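Local coordinates for protein putative ferredoxin--NADP reductase (Plasmodium falciparum 3D7, PDB 2OK8) that probably catalyses electron transfer between ferredoxin and NADP(H) through a bound FAD, and may thereby serve the terminal step of isoprenoid precursor synthesis, at residues 99-104 against 136-141; 268-273 against 295-300; 191-196 against 203-208. All coordinates share one frame; numbering follows the deposited sequence.

Contact 1 (99-104 against 136-141); sequences CARLYS and GYCSGF. With FAD (flavin-adenine dinucleotide), chain F.
The R-x-Y-S motif of the ferredoxin reductase family, on strand 101-104, meets the start of helix 137-144 where R101 and C138 grip the FAD diphosphate. Their side chains touch through R101 CG and C138 CB, 3.3 Å apart. FAD O1P takes two bonds: R101 NE donates at 2.8 Å with an angle of 149°, and C138 N donates at 170°, nearly straight. A bend at chi2 (-63°) turns the arginine chain back so that NE faces this oxygen; Y137 CD2 lies over one face of the guanidinium, with Y137 CB 3.4 Å from R101 NH2. Neighbouring amides continue the grip, Y137 N on FAD O2A at 2.8 Å and S139 N on FAD O2P at 2.8 Å. The positive guanidinium and the helix start probably both offset the diphosphate charge. Y103 OH lies 2.9 Å from FAD O3', a hydrogen bond in which either could donate, and 3.2 Å from C138 SG. Strand 101-104 is outermost in the antiparallel sheet, pairing with strand 53-56; Y103 and S139 also pack on strand 114-123, while C99 forms a disulfide with C99 of the second subunit.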
loop_
_atom_site.group_PDB
_atom_site.type_symbol
_atom_site.label_atom_id
_atom_site.label_comp_id
_atom_site.label_asym_id
_atom_site.label_seq_id
_atom_site.Cartn_x
_atom_site.Cartn_y
_atom_site.Cartn_z
ATOM N N CYS A 99 -1.241 -2.577 -2.736
ATOM C CA CYS A 99 -0.474 -3.815 -2.669
ATOM C C CYS A 99 -0.013 -4.287 -4.057
ATOM O O CYS A 99 1.008 -4.955 -4.180
ATOM C CB CYS A 99 -1.229 -4.923 -1.946
ATOM S SG CYS A 99 -0.188 -6.361 -1.828
ATOM N N ALA A 100 -0.785 -3.952 -5.085
ATOM C CA ALA A 100 -0.413 -4.242 -6.459
ATOM C C ALA A 100 0.617 -3.215 -6.910
ATOM O O ALA A 100 0.369 -2.000 -6.825
ATOM C CB ALA A 100 -1.632 -4.194 -7.372
ATOM N N ARG A 101 1.766 -3.687 -7.388
ATOM C CA ARG A 101 2.693 -2.770 -8.028
ATOM C C ARG A 101 2.254 -2.535 -9.467
ATOM O O ARG A 101 1.844 -3.465 -10.150
ATOM C CB ARG A 101 4.144 -3.257 -7.929
ATOM C CG ARG A 101 4.562 -3.725 -6.548
ATOM C CD ARG A 101 4.516 -2.642 -5.536
ATOM N NE ARG A 101 5.291 -2.957 -4.336
ATOM C CZ ARG A 101 4.787 -3.224 -3.134
ATOM N NH1 ARG A 101 3.479 -3.260 -2.927
ATOM N NH2 ARG A 101 5.610 -3.468 -2.129
ATOM N N LEU A 102 2.317 -1.277 -9.901
ATOM C CA LEU A 102 1.945 -0.873 -11.260
ATOM C C LEU A 102 3.129 -1.010 -12.233
ATOM O O LEU A 102 4.263 -0.693 -11.887
ATOM C CB LEU A 102 1.437 0.573 -11.255
ATOM C CG LEU A 102 0.166 0.897 -10.442
ATOM C CD1 LEU A 102 -0.285 2.313 -10.691
ATOM C CD2 LEU A 102 -0.969 -0.065 -10.759
ATOM N N TYR A 103 2.852 -1.509 -13.435
ATOM C CA TYR A 103 3.847 -1.660 -14.495
ATOM C C TYR A 103 3.227 -1.196 -15.784
ATOM O O TYR A 103 2.131 -1.603 -16.116
ATOM C CB TYR A 103 4.354 -3.119 -14.586
ATOM C CG TYR A 103 5.034 -3.487 -13.290
ATOM C CD1 TYR A 103 4.353 -4.193 -12.295
ATOM C CD2 TYR A 103 6.317 -3.027 -13.005
ATOM C CE1 TYR A 103 4.953 -4.478 -11.066
ATOM C CE2 TYR A 103 6.914 -3.301 -11.779
ATOM C CZ TYR A 103 6.225 -4.030 -10.816
ATOM O OH TYR A 103 6.824 -4.306 -9.593
ATOM N N SER A 104 3.903 -0.305 -16.489
ATOM C CA SER A 104 3.440 0.082 -17.811
ATOM C C SER A 104 3.421 -1.097 -18.776
ATOM O O SER A 104 4.350 -1.911 -18.832
ATOM C CB SER A 104 4.288 1.215 -18.375
ATOM O OG SER A 104 4.194 2.349 -17.532
ATOM N N GLY A 136 13.276 -5.724 -3.336
ATOM C CA GLY A 136 11.967 -5.110 -3.151
ATOM C C GLY A 136 10.927 -6.211 -3.131
ATOM O O GLY A 136 11.204 -7.335 -3.549
ATOM N N TYR A 137 9.736 -5.900 -2.629
ATOM C CA TYR A 137 8.697 -6.909 -2.477
ATOM C C TYR A 137 8.287 -7.550 -3.800
ATOM O O TYR A 137 8.314 -8.780 -3.944
ATOM C CB TYR A 137 7.485 -6.327 -1.724
ATOM C CG TYR A 137 6.360 -7.302 -1.440
ATOM C CD1 TYR A 137 6.580 -8.497 -0.737
ATOM C CD2 TYR A 137 5.066 -7.014 -1.851
ATOM C CE1 TYR A 137 5.514 -9.400 -0.477
ATOM C CE2 TYR A 137 4.005 -7.886 -1.586
ATOM C CZ TYR A 137 4.226 -9.063 -0.902
ATOM O OH TYR A 137 3.144 -9.890 -0.685
ATOM N N CYS A 138 7.904 -6.733 -4.775
ATOM C CA CYS A 138 7.519 -7.285 -6.079
ATOM C C CYS A 138 8.751 -7.753 -6.879
ATOM O O CYS A 138 8.718 -8.804 -7.509
ATOM C CB CYS A 138 6.683 -6.284 -6.878
ATOM S SG CYS A 138 5.791 -7.041 -8.248
ATOM N N SER A 139 9.837 -6.978 -6.816
ATOM C CA SER A 139 11.136 -7.349 -7.400
ATOM C C SER A 139 11.600 -8.775 -7.060
ATOM O O SER A 139 11.960 -9.528 -7.954
ATOM C CB SER A 139 12.214 -6.348 -6.985
ATOM O OG SER A 139 11.898 -5.043 -7.443
ATOM N N GLY A 140 11.593 -9.136 -5.776
ATOM C CA GLY A 140 11.956 -10.486 -5.354
ATOM C C GLY A 140 11.048 -11.556 -5.903
ATOM O O GLY A 140 11.489 -12.658 -6.225
ATOM N N PHE A 141 9.767 -11.227 -6.016
ATOM C CA PHE A 141 8.769 -12.115 -6.599
ATOM C C PHE A 141 9.020 -12.352 -8.095
ATOM O O PHE A 141 8.932 -13.480 -8.567
ATOM C CB PHE A 141 7.365 -11.522 -6.388
ATOM C CG PHE A 141 6.269 -12.256 -7.110
ATOM C CD1 PHE A 141 5.938 -13.565 -6.766
ATOM C CD2 PHE A 141 5.562 -11.642 -8.115
ATOM C CE1 PHE A 141 4.925 -14.234 -7.425
ATOM C CE2 PHE A 141 4.554 -12.301 -8.784
ATOM C CZ PHE A 141 4.226 -13.602 -8.440
HETATM P PA FAD F . 9.356 -2.036 -2.646
HETATM O O1A FAD F . 7.978 -1.421 -2.713
HETATM O O2A FAD F . 9.473 -3.237 -1.744
HETATM O O5B FAD F . 10.336 -0.863 -2.218
HETATM C C5B FAD F . 10.388 0.332 -2.970
HETATM C C4B FAD F . 11.845 0.727 -3.126
HETATM O O4B FAD F . 12.407 0.849 -1.826
HETATM C C3B FAD F . 12.621 -0.362 -3.871
HETATM O O3B FAD F . 13.606 0.219 -4.699
HETATM C C2B FAD F . 13.305 -1.145 -2.773
HETATM O O2B FAD F . 14.520 -1.746 -3.176
HETATM C C1B FAD F . 13.480 -0.075 -1.693
HETATM N N9A FAD F . 13.499 -0.677 -0.354
HETATM C C8A FAD F . 12.593 -1.558 0.188
HETATM N N7A FAD F . 12.995 -1.860 1.438
HETATM C C5A FAD F . 14.144 -1.190 1.694
HETATM C C6A FAD F . 14.963 -1.140 2.813
HETATM N N6A FAD F . 14.390 -1.340 3.993
HETATM N N1A FAD F . 16.101 -0.358 2.765
HETATM C C2A FAD F . 16.418 0.386 1.637
HETATM N N3A FAD F . 15.591 0.337 0.535
HETATM C C4A FAD F . 14.474 -0.440 0.572
HETATM N N1 FAD F . 8.484 -0.260 -12.420
HETATM C C2 FAD F . 9.060 -0.956 -13.463
HETATM O O2 FAD F . 10.037 -1.676 -13.274
HETATM N N3 FAD F . 8.532 -0.858 -14.722
HETATM C C4 FAD F . 7.447 -0.062 -14.992
HETATM O O4 FAD F . 7.027 -0.015 -16.159
HETATM C C4X FAD F . 6.858 0.649 -13.952
HETATM N N5 FAD F . 5.759 1.468 -14.164
HETATM C C5X FAD F . 5.175 2.167 -13.122
HETATM C C6 FAD F . 4.075 2.992 -13.378
HETATM C C7 FAD F . 3.498 3.702 -12.320
HETATM C C7M FAD F . 2.298 4.573 -12.596
HETATM C C8 FAD F . 4.009 3.586 -11.015
HETATM C C8M FAD F . 3.377 4.343 -9.880
HETATM C C9 FAD F . 5.112 2.767 -10.770
HETATM C C9A FAD F . 5.696 2.049 -11.829
HETATM N N10 FAD F . 6.800 1.232 -11.616
HETATM C C10 FAD F . 7.385 0.543 -12.663
HETATM C "C1'" FAD F . 7.384 1.063 -10.256
HETATM C "C2'" FAD F . 7.081 -0.362 -9.805
HETATM O "O2'" FAD F . 5.770 -0.318 -9.292
HETATM C "C3'" FAD F . 8.163 -0.871 -8.829
HETATM O "O3'" FAD F . 8.680 -2.213 -8.964
HETATM C "C4'" FAD F . 7.648 -0.714 -7.445
HETATM O "O4'" FAD F . 7.125 0.594 -7.345
HETATM C "C5'" FAD F . 8.842 -1.020 -6.536
HETATM O "O5'" FAD F . 8.766 -2.416 -6.459
HETATM P P FAD F . 9.106 -3.346 -5.200
HETATM O O1P FAD F . 7.840 -3.951 -4.660
HETATM O O2P FAD F . 9.974 -4.419 -5.789
HETATM O O3P FAD F . 9.889 -2.429 -4.128
#

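Contact 2 (268-273 against 295-300); sequences TEFLNL and DILKSH
The F270 ring receives two methyls, both obliquely and both at its CE2 corner: L297 CD2 at 3.8 Å and I296 CG2 at 4.2 Å. The H300 imidazole is likewise approached at a slant by L271 CD1, whose nearer partner is not the ring but H300 CB, at 3.8 Å. Beyond these segments, the H300 ring meets that of Y264 on helix 252-265, with planes about 45° apart. L271 spreads its two methyls over one turn of the facing helix: CD1 goes to H300, while CD2 sits 4.0 Å from L297 CD2. That same CD2 also comes within 4.3 Å of I296 CG2. The two leucine side chains slide past each other in opposite directions, whereas F270 and L297 cross at about a right angle. With CG anti to the backbone N (chi1 176°), F270 sends its ring across to the I296 and L297 methyls.

The two elements are helices of the NADP-binding domain, whose parallel five-stranded sheet places strand 280-285 between strands 173-178 and 311-315. Helix 267-275 leads into strand 280-285 and helix 288-300 leaves it, so the contact joins the helices before and after one strand. Their local axes cross at -83° and come no closer than 11.3 Å, consistent with a small contact made through side-chain ends. L297 packs on F303 in the loop after its helix. F270 also packs on I174 and I176 of strand 173-178 and on I263 of helix 252-265. From the same helix, Y264 and Q260 touch I296, and Q260 probably binds NADP(+).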
loop_
_atom_site.group_PDB
_atom_site.type_symbol
_atom_site.label_atom_id
_atom_site.label_comp_id
_atom_site.label_asym_id
_atom_site.label_seq_id
_atom_site.Cartn_x
_atom_site.Cartn_y
_atom_site.Cartn_z
ATOM N N THR A 268 16.525 24.373 -28.753
ATOM C CA THR A 268 15.942 24.932 -29.954
ATOM C C THR A 268 15.062 23.902 -30.627
ATOM O O THR A 268 13.935 24.219 -31.007
ATOM C CB THR A 268 17.032 25.485 -30.898
ATOM O OG1 THR A 268 17.723 26.537 -30.213
ATOM C CG2 THR A 268 16.426 26.066 -32.173
ATOM N N GLU A 269 15.563 22.670 -30.752
ATOM C CA GLU A 269 14.736 21.540 -31.171
ATOM C C GLU A 269 13.519 21.353 -30.247
ATOM O O GLU A 269 12.378 21.472 -30.669
ATOM C CB GLU A 269 15.573 20.259 -31.248
ATOM C CG GLU A 269 14.798 18.992 -31.673
ATOM C CD GLU A 269 15.499 17.672 -31.263
ATOM O OE1 GLU A 269 15.904 17.535 -30.094
ATOM O OE2 GLU A 269 15.632 16.759 -32.113
ATOM N N PHE A 270 13.771 21.088 -28.981
ATOM C CA PHE A 270 12.716 20.787 -28.036
ATOM C C PHE A 270 11.635 21.886 -27.912
ATOM O O PHE A 270 10.446 21.592 -27.771
ATOM C CB PHE A 270 13.358 20.512 -26.681
ATOM C CG PHE A 270 12.377 20.278 -25.576
ATOM C CD1 PHE A 270 11.889 18.995 -25.319
ATOM C CD2 PHE A 270 11.959 21.333 -24.772
ATOM C CE1 PHE A 270 10.979 18.785 -24.290
ATOM C CE2 PHE A 270 11.063 21.123 -23.728
ATOM C CZ PHE A 270 10.569 19.844 -23.493
ATOM N N LEU A 271 12.048 23.147 -27.949
ATOM C CA LEU A 271 11.141 24.229 -27.631
ATOM C C LEU A 271 10.344 24.654 -28.836
ATOM O O LEU A 271 9.217 25.103 -28.675
ATOM C CB LEU A 271 11.867 25.414 -26.994
ATOM C CG LEU A 271 12.436 25.272 -25.582
ATOM C CD1 LEU A 271 13.482 26.365 -25.303
ATOM C CD2 LEU A 271 11.334 25.307 -24.517
ATOM N N ASN A 272 10.909 24.530 -30.035
ATOM C CA ASN A 272 10.092 24.649 -31.248
ATOM C C ASN A 272 9.076 23.532 -31.405
ATOM O O ASN A 272 7.962 23.761 -31.863
ATOM C CB ASN A 272 10.938 24.723 -32.506
ATOM C CG ASN A 272 11.424 26.111 -32.771
ATOM O OD1 ASN A 272 10.774 26.889 -33.475
ATOM N ND2 ASN A 272 12.549 26.456 -32.170
ATOM N N LEU A 273 9.463 22.320 -31.034
ATOM C CA LEU A 273 8.533 21.217 -31.072
ATOM C C LEU A 273 7.329 21.526 -30.193
ATOM O O LEU A 273 6.197 21.402 -30.646
ATOM C CB LEU A 273 9.207 19.902 -30.690
ATOM C CG LEU A 273 10.096 19.346 -31.810
ATOM C CD1 LEU A 273 10.961 18.195 -31.297
ATOM C CD2 LEU A 273 9.274 18.917 -32.998
ATOM N N ASP A 295 10.595 23.235 -15.619
ATOM C CA ASP A 295 11.529 24.357 -15.451
ATOM C C ASP A 295 12.059 24.887 -16.780
ATOM O O ASP A 295 12.123 26.099 -16.988
ATOM C CB ASP A 295 12.695 23.968 -14.534
ATOM C CG ASP A 295 12.336 24.048 -13.048
ATOM O OD1 ASP A 295 11.195 24.449 -12.718
ATOM O OD2 ASP A 295 13.204 23.710 -12.206
ATOM N N ILE A 296 12.405 23.975 -17.683
ATOM C CA ILE A 296 12.843 24.330 -19.033
ATOM C C ILE A 296 11.782 25.120 -19.804
ATOM O O ILE A 296 12.093 26.099 -20.483
ATOM C CB ILE A 296 13.226 23.081 -19.869
ATOM C CG1 ILE A 296 14.395 22.329 -19.218
ATOM C CG2 ILE A 296 13.571 23.488 -21.303
ATOM C CD1 ILE A 296 14.541 20.884 -19.684
ATOM N N LEU A 297 10.538 24.672 -19.707
ATOM C CA LEU A 297 9.422 25.330 -20.370
ATOM C C LEU A 297 9.132 26.690 -19.752
ATOM O O LEU A 297 8.939 27.678 -20.461
ATOM C CB LEU A 297 8.184 24.433 -20.335
ATOM C CG LEU A 297 8.296 23.152 -21.154
ATOM C CD1 LEU A 297 7.118 22.223 -20.858
ATOM C CD2 LEU A 297 8.350 23.514 -22.631
ATOM N N LYS A 298 9.139 26.726 -18.429
ATOM C CA LYS A 298 8.875 27.945 -17.658
ATOM C C LYS A 298 9.952 29.015 -17.781
ATOM O O LYS A 298 9.636 30.200 -17.779
ATOM C CB LYS A 298 8.699 27.594 -16.179
ATOM C CG LYS A 298 7.319 27.067 -15.824
ATOM C CD LYS A 298 7.405 26.290 -14.532
ATOM C CE LYS A 298 6.145 26.437 -13.728
ATOM N NZ LYS A 298 6.446 26.178 -12.299
ATOM N N SER A 299 11.217 28.608 -17.874
ATOM C CA SER A 299 12.313 29.575 -17.916
ATOM C C SER A 299 12.628 30.120 -19.301
ATOM O O SER A 299 13.323 31.121 -19.417
ATOM C CB SER A 299 13.586 29.023 -17.251
ATOM O OG SER A 299 14.017 27.801 -17.826
ATOM N N HIS A 300 12.116 29.494 -20.353
ATOM C CA HIS A 300 12.554 29.875 -21.696
ATOM C C HIS A 300 11.542 30.539 -22.628
ATOM O O HIS A 300 11.929 31.241 -23.564
ATOM C CB HIS A 300 13.261 28.709 -22.362
ATOM C CG HIS A 300 14.618 28.456 -21.787
ATOM N ND1 HIS A 300 15.778 28.761 -22.458
ATOM C CD2 HIS A 300 14.995 27.998 -20.573
ATOM C CE1 HIS A 300 16.812 28.463 -21.697
ATOM N NE2 HIS A 300 16.365 28.001 -20.547
#

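Contact 3 (191-196 against 203-208); sequences KLFAYD and RNSNYT
A194, whose CB meets N204 CB at 3.8 Å, has a positive phi of 37°, rare for a residue other than glycine or asparagine. It is the C-prime residue of a Schellman motif that ends helix 183-192, and A194 N donates to K191 O at 3.2 Å. The reversal takes the chain off the helix, and the following segment 192-196 runs nearly antiparallel to 204-207, their end-to-end directions being 170° apart; residues 197-202 between them are not modelled.

Y207 contributes more buried surface than any other residue here. Its ring is held on two sides. L192 CD2 lies over one face, 4.1 Å from the centroid of the Y207 ring, a CH-pi contact offset toward the rim. At its edge stands F193, and the two rings form an offset edge-to-face pair with planes at 84° and centroids 5.2 Å apart, the edge of Y207 directed at the face of F193. The closest atoms are F193 CZ and Y207 CD2, at 3.5 Å. The first torsion of Y207 swings the ring to the far side of CB from its own amide, toward L192 and F193, while Y207 CB rests 3.2 Å from L192 O. S205 fills in beside F193, with S205 OG 3.4 Å from F193 CD1.

The neighbourhood continues the apolar layer: L192 and Y207 both pack on F173 of strand 173-178, L192 also on A166 and I167, and the F193 ring stacks with Y236. The Y207 hydroxyl donates to T171 O. That bond satisfies the hydroxyl and ties the far end of the ring, while the methyl of L192 over one face and F193 at the edge probably limit its rotation.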
loop_
_atom_site.group_PDB
_atom_site.type_symbol
_atom_site.label_atom_id
_atom_site.label_comp_id
_atom_site.label_asym_id
_atom_site.label_seq_id
_atom_site.Cartn_x
_atom_site.Cartn_y
_atom_site.Cartn_z
ATOM N N LYS A 191 1.467 1.023 -31.751
ATOM C CA LYS A 191 0.162 1.485 -32.214
ATOM C C LYS A 191 0.237 2.449 -33.398
ATOM O O LYS A 191 -0.314 2.171 -34.460
ATOM C CB LYS A 191 -0.650 2.112 -31.082
ATOM C CG LYS A 191 -2.109 2.347 -31.474
ATOM C CD LYS A 191 -2.697 3.583 -30.829
ATOM C CE LYS A 191 -4.131 3.827 -31.306
ATOM N NZ LYS A 191 -4.590 5.217 -30.956
ATOM N N LEU A 192 0.900 3.588 -33.209
ATOM C CA LEU A 192 1.019 4.613 -34.256
ATOM C C LEU A 192 1.548 4.105 -35.604
ATOM O O LEU A 192 1.071 4.532 -36.642
ATOM C CB LEU A 192 1.884 5.775 -33.776
ATOM C CG LEU A 192 1.368 6.635 -32.617
ATOM C CD1 LEU A 192 2.536 7.402 -31.967
ATOM C CD2 LEU A 192 0.247 7.584 -33.061
ATOM N N PHE A 193 2.535 3.210 -35.582
ATOM C CA PHE A 193 3.141 2.683 -36.809
ATOM C C PHE A 193 2.722 1.241 -37.144
ATOM O O PHE A 193 3.411 0.553 -37.907
ATOM C CB PHE A 193 4.666 2.787 -36.737
ATOM C CG PHE A 193 5.181 4.201 -36.682
ATOM C CD1 PHE A 193 5.203 4.994 -37.826
ATOM C CD2 PHE A 193 5.653 4.738 -35.481
ATOM C CE1 PHE A 193 5.681 6.317 -37.783
ATOM C CE2 PHE A 193 6.131 6.045 -35.413
ATOM C CZ PHE A 193 6.156 6.843 -36.574
ATOM N N ALA A 194 1.590 0.809 -36.578
ATOM C CA ALA A 194 0.983 -0.516 -36.805
ATOM C C ALA A 194 2.010 -1.647 -36.945
ATOM O O ALA A 194 2.223 -2.187 -38.034
ATOM C CB ALA A 194 0.025 -0.475 -37.995
ATOM N N TYR A 195 2.638 -1.983 -35.822
ATOM C CA TYR A 195 3.712 -2.965 -35.763
ATOM C C TYR A 195 3.222 -4.380 -36.061
ATOM O O TYR A 195 2.047 -4.690 -35.851
ATOM C CB TYR A 195 4.340 -2.912 -34.383
ATOM C CG TYR A 195 5.574 -3.752 -34.180
ATOM C CD1 TYR A 195 6.817 -3.315 -34.629
ATOM C CD2 TYR A 195 5.511 -4.961 -33.491
ATOM C CE1 TYR A 195 7.965 -4.066 -34.410
ATOM C CE2 TYR A 195 6.655 -5.722 -33.272
ATOM C CZ TYR A 195 7.876 -5.267 -33.733
ATOM O OH TYR A 195 9.014 -6.009 -33.525
ATOM N N ASP A 196 4.127 -5.225 -36.561
ATOM C CA ASP A 196 3.817 -6.615 -36.912
ATOM C C ASP A 196 5.077 -7.479 -36.848
ATOM O O ASP A 196 6.067 -7.209 -37.538
ATOM C CB ASP A 196 3.193 -6.692 -38.312
ATOM C CG ASP A 196 2.391 -7.977 -38.539
ATOM O OD1 ASP A 196 2.653 -8.996 -37.854
ATOM O OD2 ASP A 196 1.498 -7.960 -39.419
ATOM N N ARG A 203 5.485 -1.608 -43.682
ATOM C CA ARG A 203 5.201 -0.250 -43.228
ATOM C C ARG A 203 3.706 0.049 -43.317
ATOM O O ARG A 203 3.257 0.768 -44.220
ATOM C CB ARG A 203 6.002 0.775 -44.040
ATOM C CG ARG A 203 7.504 0.711 -43.837
ATOM C CD ARG A 203 8.222 1.609 -44.831
ATOM N NE ARG A 203 9.671 1.443 -44.752
ATOM C CZ ARG A 203 10.540 1.885 -45.659
ATOM N NH1 ARG A 203 10.123 2.533 -46.744
ATOM N NH2 ARG A 203 11.840 1.675 -45.481
ATOM N N ASN A 204 2.943 -0.496 -42.368
ATOM C CA ASN A 204 1.478 -0.403 -42.391
ATOM C C ASN A 204 0.945 0.948 -41.901
ATOM O O ASN A 204 -0.269 1.151 -41.827
ATOM C CB ASN A 204 0.845 -1.546 -41.574
ATOM C CG ASN A 204 1.557 -2.889 -41.764
ATOM O OD1 ASN A 204 1.862 -3.579 -40.789
ATOM N ND2 ASN A 204 1.816 -3.264 -43.017
ATOM N N SER A 205 1.862 1.864 -41.587
ATOM C CA SER A 205 1.551 3.145 -40.939
ATOM C C SER A 205 0.769 4.141 -41.808
ATOM O O SER A 205 1.187 4.473 -42.922
ATOM C CB SER A 205 2.850 3.795 -40.429
ATOM O OG SER A 205 2.680 5.172 -40.120
ATOM N N ASN A 206 -0.358 4.617 -41.274
ATOM C CA ASN A 206 -1.093 5.757 -41.845
ATOM C C ASN A 206 -0.631 7.069 -41.193
ATOM O O ASN A 206 -0.948 8.164 -41.665
ATOM C CB ASN A 206 -2.608 5.598 -41.638
ATOM C CG ASN A 206 -3.035 4.144 -41.477
ATOM O OD1 ASN A 206 -2.826 3.316 -42.367
ATOM N ND2 ASN A 206 -3.639 3.830 -40.334
ATOM N N TYR A 207 0.109 6.927 -40.090
ATOM C CA TYR A 207 0.592 8.041 -39.285
ATOM C C TYR A 207 1.799 8.702 -39.925
ATOM O O TYR A 207 2.778 8.029 -40.262
ATOM C CB TYR A 207 0.955 7.522 -37.890
ATOM C CG TYR A 207 1.635 8.522 -36.993
ATOM C CD1 TYR A 207 0.897 9.508 -36.345
ATOM C CD2 TYR A 207 3.009 8.467 -36.769
ATOM C CE1 TYR A 207 1.507 10.424 -35.508
ATOM C CE2 TYR A 207 3.638 9.394 -35.924
ATOM C CZ TYR A 207 2.872 10.364 -35.302
ATOM O OH TYR A 207 3.454 11.286 -34.472
ATOM N N THR A 208 1.735 10.020 -40.088
ATOM C CA THR A 208 2.852 10.772 -40.673
ATOM C C THR A 208 3.309 11.948 -39.794
ATOM O O THR A 208 3.939 12.895 -40.275
ATOM C CB THR A 208 2.533 11.260 -42.118
ATOM O OG1 THR A 208 1.371 12.098 -42.099
ATOM C CG2 THR A 208 2.298 10.068 -43.065
#

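Following the chain from the N terminus, contact 1 comes first, closing a loop of 31 residues, with strand 114-123 inside it, and joining edge strand 101-104 to helix 137-144 in the FAD-binding part. Contact 3 follows, drawing the end of helix 183-192 to the loop before strand 211-217, with only six residues between its segments. Contact 2 comes last, closing a loop of 21 residues that spans strand 280-285 between two helices of the NADP-binding part. The three loops are in series: none nests in or crosses another. Contact 1 lies across the chain's centre from contacts 2 and 3, with centres 35 and 32 Å away; those of contacts 2 and 3 are 29 Å apart.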